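Local coordinates for protein 4-oxalocrotonate decarboxylase NahK (Pseudomonas putida, PDB 5D2K) that catalyses the metal-assisted decarboxylation of (3E)-2-oxohex-3-enedioate to 2-oxopent-4-enoate in the bacterial degradation of naphthalene, at residues S181-V193 against L203-S215. The protein carries 1 engineered substitution. Residues are numbered along the deposited sequence; the frame is centred on the assembly and turned at random. Where two conformers were deposited one is given.
Sequences SLEEVDLRTLGVV and LGAGAAVLGHPLS
Val-192 and Gly-204 form a hydrogen-bonded antiparallel pair at the base of the beta hairpin 191-196/199-205, an instance of a hairpin whose pairing carries on past the strand ends, between the loop 187-190 and the 3-10 turn 206-208. Val-192 N donates a hydrogen bond to Gly-204 O at 2.8 Å, and Gly-204 N returns a bond to Val-192 O at 3.0 Å. Beyond them, Gly-206 N donates to Leu-190 O in the carbonyl plane, and Ala-207 N reaches Arg-188 O in a weaker, bent bond (129°). Leu-187 O, buried without a hydrogen-bond partner, receives a CA-H...O contact from Gly-206 CA at 3.2 Å; Gly-206, having no side chain, lets its CA approach this close.

Apolar packing ties Leu-187 and the 3-10 turn 182-184 to the start of helix 213-225. Leu-187 lays CB against Pro-213 CG and crosses Leu-214 at about a right angle, while Leu-182 CD2 and Leu-214 CD1 meet tip to tip. Ile-117 and Val-142 of the neighbouring sheet also pack on Leu-187.

His-212 is the N-cap. With CG roughly anti to the backbone N (chi1 -159°), the ring turns its ND1 to Leu-214 N, which lies in the ring plane. An alanine here is likely to leave that amide uncapped and Arg-188 CB without His-212 CD2, which it touches at 3.8 Å. At the ring edge, His-212 NE2 holds a water O at 2.8 Å, which donates weakly to Asp-186 OD1.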
loop_
_atom_site.group_PDB
_atom_site.type_symbol
_atom_site.label_atom_id
_atom_site.label_comp_id
_atom_site.label_asym_id
_atom_site.label_seq_id
_atom_site.Cartn_x
_atom_site.Cartn_y
_atom_site.Cartn_z
ATOM N N SER A 181 19.481 -3.289 -8.789
ATOM C CA SER A 181 20.159 -2.543 -7.730
ATOM C C SER A 181 19.846 -1.054 -7.780
ATOM O O SER A 181 19.675 -0.481 -8.848
ATOM C CB SER A 181 21.672 -2.747 -7.836
ATOM O OG SER A 181 22.003 -4.113 -7.667
ATOM N N LEU A 182 19.786 -0.429 -6.609
ATOM C CA LEU A 182 19.462 0.987 -6.541
ATOM C C LEU A 182 20.411 1.874 -7.350
ATOM O O LEU A 182 19.979 2.838 -7.972
ATOM C CB LEU A 182 19.442 1.453 -5.081
ATOM C CG LEU A 182 19.120 2.931 -4.860
ATOM C CD1 LEU A 182 17.741 3.302 -5.438
ATOM C CD2 LEU A 182 19.205 3.263 -3.379
ATOM N N GLU A 183 21.702 1.561 -7.390
ATOM C CA GLU A 183 22.660 2.431 -8.066
ATOM C C GLU A 183 22.415 2.498 -9.575
ATOM O O GLU A 183 22.880 3.416 -10.250
ATOM C CB GLU A 183 24.092 1.971 -7.790
ATOM C CG GLU A 183 24.498 0.712 -8.530
ATOM C CD GLU A 183 25.928 0.308 -8.229
ATOM O OE1 GLU A 183 26.625 1.073 -7.526
ATOM O OE2 GLU A 183 26.356 -0.770 -8.691
ATOM N N GLU A 184 21.684 1.512 -10.102
ATOM C CA GLU A 184 21.365 1.449 -11.532
ATOM C C GLU A 184 20.077 2.176 -11.913
ATOM O O GLU A 184 19.765 2.323 -13.097
ATOM C CB GLU A 184 21.211 -0.001 -11.991
ATOM C CG GLU A 184 22.388 -0.916 -11.759
ATOM C CD GLU A 184 22.047 -2.340 -12.167
ATOM O OE1 GLU A 184 21.874 -3.202 -11.278
ATOM O OE2 GLU A 184 21.921 -2.587 -13.382
ATOM N N VAL A 185 19.308 2.588 -10.914
ATOM C CA VAL A 185 17.977 3.148 -11.138
ATOM C C VAL A 185 17.795 4.485 -10.420
ATOM O O VAL A 185 17.969 4.572 -9.198
ATOM C CB VAL A 185 16.864 2.187 -10.651
ATOM C CG1 VAL A 185 15.490 2.678 -11.127
ATOM C CG2 VAL A 185 17.123 0.754 -11.128
ATOM N N ASP A 186 17.428 5.516 -11.168
ATOM C CA ASP A 186 17.109 6.808 -10.576
ATOM C C ASP A 186 15.629 6.815 -10.209
ATOM O O ASP A 186 14.770 6.956 -11.079
ATOM C CB ASP A 186 17.442 7.942 -11.550
ATOM C CG ASP A 186 17.292 9.328 -10.927
ATOM O OD1 ASP A 186 16.396 9.535 -10.083
ATOM O OD2 ASP A 186 18.079 10.228 -11.298
ATOM N N LEU A 187 15.325 6.646 -8.928
ATOM C CA LEU A 187 13.926 6.552 -8.513
ATOM C C LEU A 187 13.196 7.884 -8.593
ATOM O O LEU A 187 11.965 7.915 -8.617
ATOM C CB LEU A 187 13.827 6.002 -7.089
ATOM C CG LEU A 187 14.345 4.572 -6.942
ATOM C CD1 LEU A 187 14.189 4.100 -5.498
ATOM C CD2 LEU A 187 13.629 3.622 -7.911
ATOM N N ARG A 188 13.946 8.983 -8.628
ATOM C CA ARG A 188 13.318 10.302 -8.716
ATOM C C ARG A 188 12.791 10.571 -10.123
ATOM O O ARG A 188 11.689 11.115 -10.294
ATOM C CB ARG A 188 14.312 11.399 -8.308
ATOM C CG ARG A 188 13.698 12.794 -8.282
ATOM C CD ARG A 188 14.748 13.850 -7.936
ATOM N NE ARG A 188 15.795 13.948 -8.949
ATOM C CZ ARG A 188 15.794 14.831 -9.944
ATOM N NH1 ARG A 188 14.782 15.677 -10.082
ATOM N NH2 ARG A 188 16.799 14.864 -10.806
ATOM N N THR A 189 13.568 10.170 -11.124
ATOM C CA THR A 189 13.217 10.473 -12.504
ATOM C C THR A 189 12.588 9.290 -13.241
ATOM O O THR A 189 12.275 9.393 -14.420
ATOM C CB THR A 189 14.449 10.960 -13.301
ATOM O OG1 THR A 189 15.420 9.907 -13.403
ATOM C CG2 THR A 189 15.079 12.176 -12.610
ATOM N N LEU A 190 12.395 8.179 -12.533
ATOM C CA LEU A 190 11.791 6.979 -13.112
ATOM C C LEU A 190 10.417 7.275 -13.682
ATOM O O LEU A 190 9.519 7.647 -12.940
ATOM C CB LEU A 190 11.681 5.883 -12.049
ATOM C CG LEU A 190 11.042 4.568 -12.500
ATOM C CD1 LEU A 190 11.903 3.879 -13.545
ATOM C CD2 LEU A 190 10.826 3.661 -11.291
ATOM N N GLY A 191 10.262 7.137 -14.996
ATOM C CA GLY A 191 8.967 7.347 -15.620
ATOM C C GLY A 191 8.123 6.088 -15.616
ATOM O O GLY A 191 8.633 4.985 -15.817
ATOM N N VAL A 192 6.825 6.256 -15.363
ATOM C CA VAL A 192 5.894 5.140 -15.305
ATOM C C VAL A 192 4.659 5.434 -16.161
ATOM O O VAL A 192 4.067 6.500 -16.041
ATOM C CB VAL A 192 5.487 4.859 -13.848
ATOM C CG1 VAL A 192 4.661 3.620 -13.765
ATOM C CG2 VAL A 192 6.725 4.714 -12.962
ATOM N N VAL A 193 4.285 4.494 -17.031
ATOM C CA VAL A 193 3.137 4.677 -17.913
ATOM C C VAL A 193 2.156 3.533 -17.712
ATOM O O VAL A 193 2.500 2.381 -17.982
ATOM C CB VAL A 193 3.562 4.726 -19.396
ATOM C CG1 VAL A 193 2.338 4.886 -20.307
ATOM C CG2 VAL A 193 4.560 5.855 -19.634
ATOM N N LEU A 203 0.077 8.439 -16.198
ATOM C CA LEU A 203 1.531 8.362 -16.163
ATOM C C LEU A 203 2.073 9.303 -15.087
ATOM O O LEU A 203 1.366 10.186 -14.594
ATOM C CB LEU A 203 2.143 8.668 -17.542
ATOM C CG LEU A 203 1.684 9.858 -18.385
ATOM C CD1 LEU A 203 2.058 11.189 -17.737
ATOM C CD2 LEU A 203 2.314 9.728 -19.778
ATOM N N GLY A 204 3.330 9.097 -14.713
ATOM C CA GLY A 204 3.950 9.930 -13.700
ATOM C C GLY A 204 5.406 9.559 -13.500
ATOM O O GLY A 204 5.945 8.675 -14.176
ATOM N N ALA A 205 6.053 10.251 -12.572
ATOM C CA ALA A 205 7.435 9.948 -12.249
ATOM C C ALA A 205 7.567 9.655 -10.763
ATOM O O ALA A 205 6.728 10.073 -9.958
ATOM C CB ALA A 205 8.353 11.097 -12.653
ATOM N N GLY A 206 8.629 8.932 -10.414
ATOM C CA GLY A 206 8.868 8.555 -9.027
ATOM C C GLY A 206 8.869 9.737 -8.073
ATOM O O GLY A 206 8.447 9.617 -6.929
ATOM N N ALA A 207 9.316 10.895 -8.553
ATOM C CA ALA A 207 9.362 12.093 -7.713
ATOM C C ALA A 207 8.002 12.473 -7.126
ATOM O O ALA A 207 7.932 13.186 -6.126
ATOM C CB ALA A 207 9.928 13.260 -8.506
ATOM N N ALA A 208 6.918 11.993 -7.732
ATOM C CA ALA A 208 5.577 12.241 -7.203
ATOM C C ALA A 208 5.413 11.707 -5.772
ATOM O O ALA A 208 4.622 12.227 -4.993
ATOM C CB ALA A 208 4.530 11.626 -8.122
ATOM N N VAL A 209 6.176 10.680 -5.431
ATOM C CA VAL A 209 6.149 10.114 -4.087
ATOM C C VAL A 209 7.048 10.933 -3.152
ATOM O O VAL A 209 8.238 10.664 -3.032
ATOM C CB VAL A 209 6.592 8.629 -4.133
ATOM C CG1 VAL A 209 6.588 7.989 -2.742
ATOM C CG2 VAL A 209 5.683 7.856 -5.082
ATOM N N LEU A 210 6.468 11.959 -2.527
ATOM C CA LEU A 210 7.162 12.798 -1.536
ATOM C C LEU A 210 8.443 13.457 -2.039
ATOM O O LEU A 210 9.312 13.821 -1.244
ATOM C CB LEU A 210 7.481 11.974 -0.285
ATOM C CG LEU A 210 6.284 11.474 0.520
ATOM C CD1 LEU A 210 6.733 10.569 1.658
ATOM C CD2 LEU A 210 5.475 12.641 1.073
ATOM N N GLY A 211 8.573 13.630 -3.352
ATOM C CA GLY A 211 9.782 14.207 -3.915
ATOM C C GLY A 211 10.828 13.171 -4.288
ATOM O O GLY A 211 11.711 13.426 -5.105
ATOM N N HIS A 212 10.736 11.997 -3.661
ATOM C CA HIS A 212 11.676 10.903 -3.894
ATOM C C HIS A 212 11.129 9.652 -3.217
ATOM O O HIS A 212 10.840 9.698 -2.034
ATOM C CB HIS A 212 13.062 11.220 -3.318
ATOM C CG HIS A 212 14.156 10.408 -3.926
ATOM N ND1 HIS A 212 14.248 9.038 -3.777
ATOM C CD2 HIS A 212 15.206 10.775 -4.702
ATOM C CE1 HIS A 212 15.305 8.600 -4.441
ATOM N NE2 HIS A 212 15.894 9.633 -5.017
ATOM N N PRO A 213 10.998 8.528 -3.952
ATOM C CA PRO A 213 10.452 7.338 -3.276
ATOM C C PRO A 213 11.201 6.922 -1.993
ATOM O O PRO A 213 10.591 6.373 -1.063
ATOM C CB PRO A 213 10.560 6.256 -4.362
ATOM C CG PRO A 213 10.326 7.021 -5.633
ATOM C CD PRO A 213 11.121 8.317 -5.409
ATOM N N LEU A 214 12.498 7.202 -1.919
ATOM C CA LEU A 214 13.240 6.830 -0.714
ATOM C C LEU A 214 12.824 7.696 0.491
ATOM O O LEU A 214 12.993 7.284 1.643
ATOM C CB LEU A 214 14.747 6.919 -0.967
ATOM C CG LEU A 214 15.298 5.909 -1.976
ATOM C CD1 LEU A 214 16.818 5.960 -2.020
ATOM C CD2 LEU A 214 14.808 4.485 -1.657
ATOM N N SER A 215 12.247 8.875 0.240
ATOM C CA SER A 215 11.726 9.691 1.346
ATOM C C SER A 215 10.512 9.027 1.978
ATOM O O SER A 215 10.229 9.213 3.159
ATOM C CB SER A 215 11.362 11.103 0.873
ATOM O OG SER A 215 12.538 11.831 0.515
HETATM O O HOH W 1 17.829 9.763 -7.099
#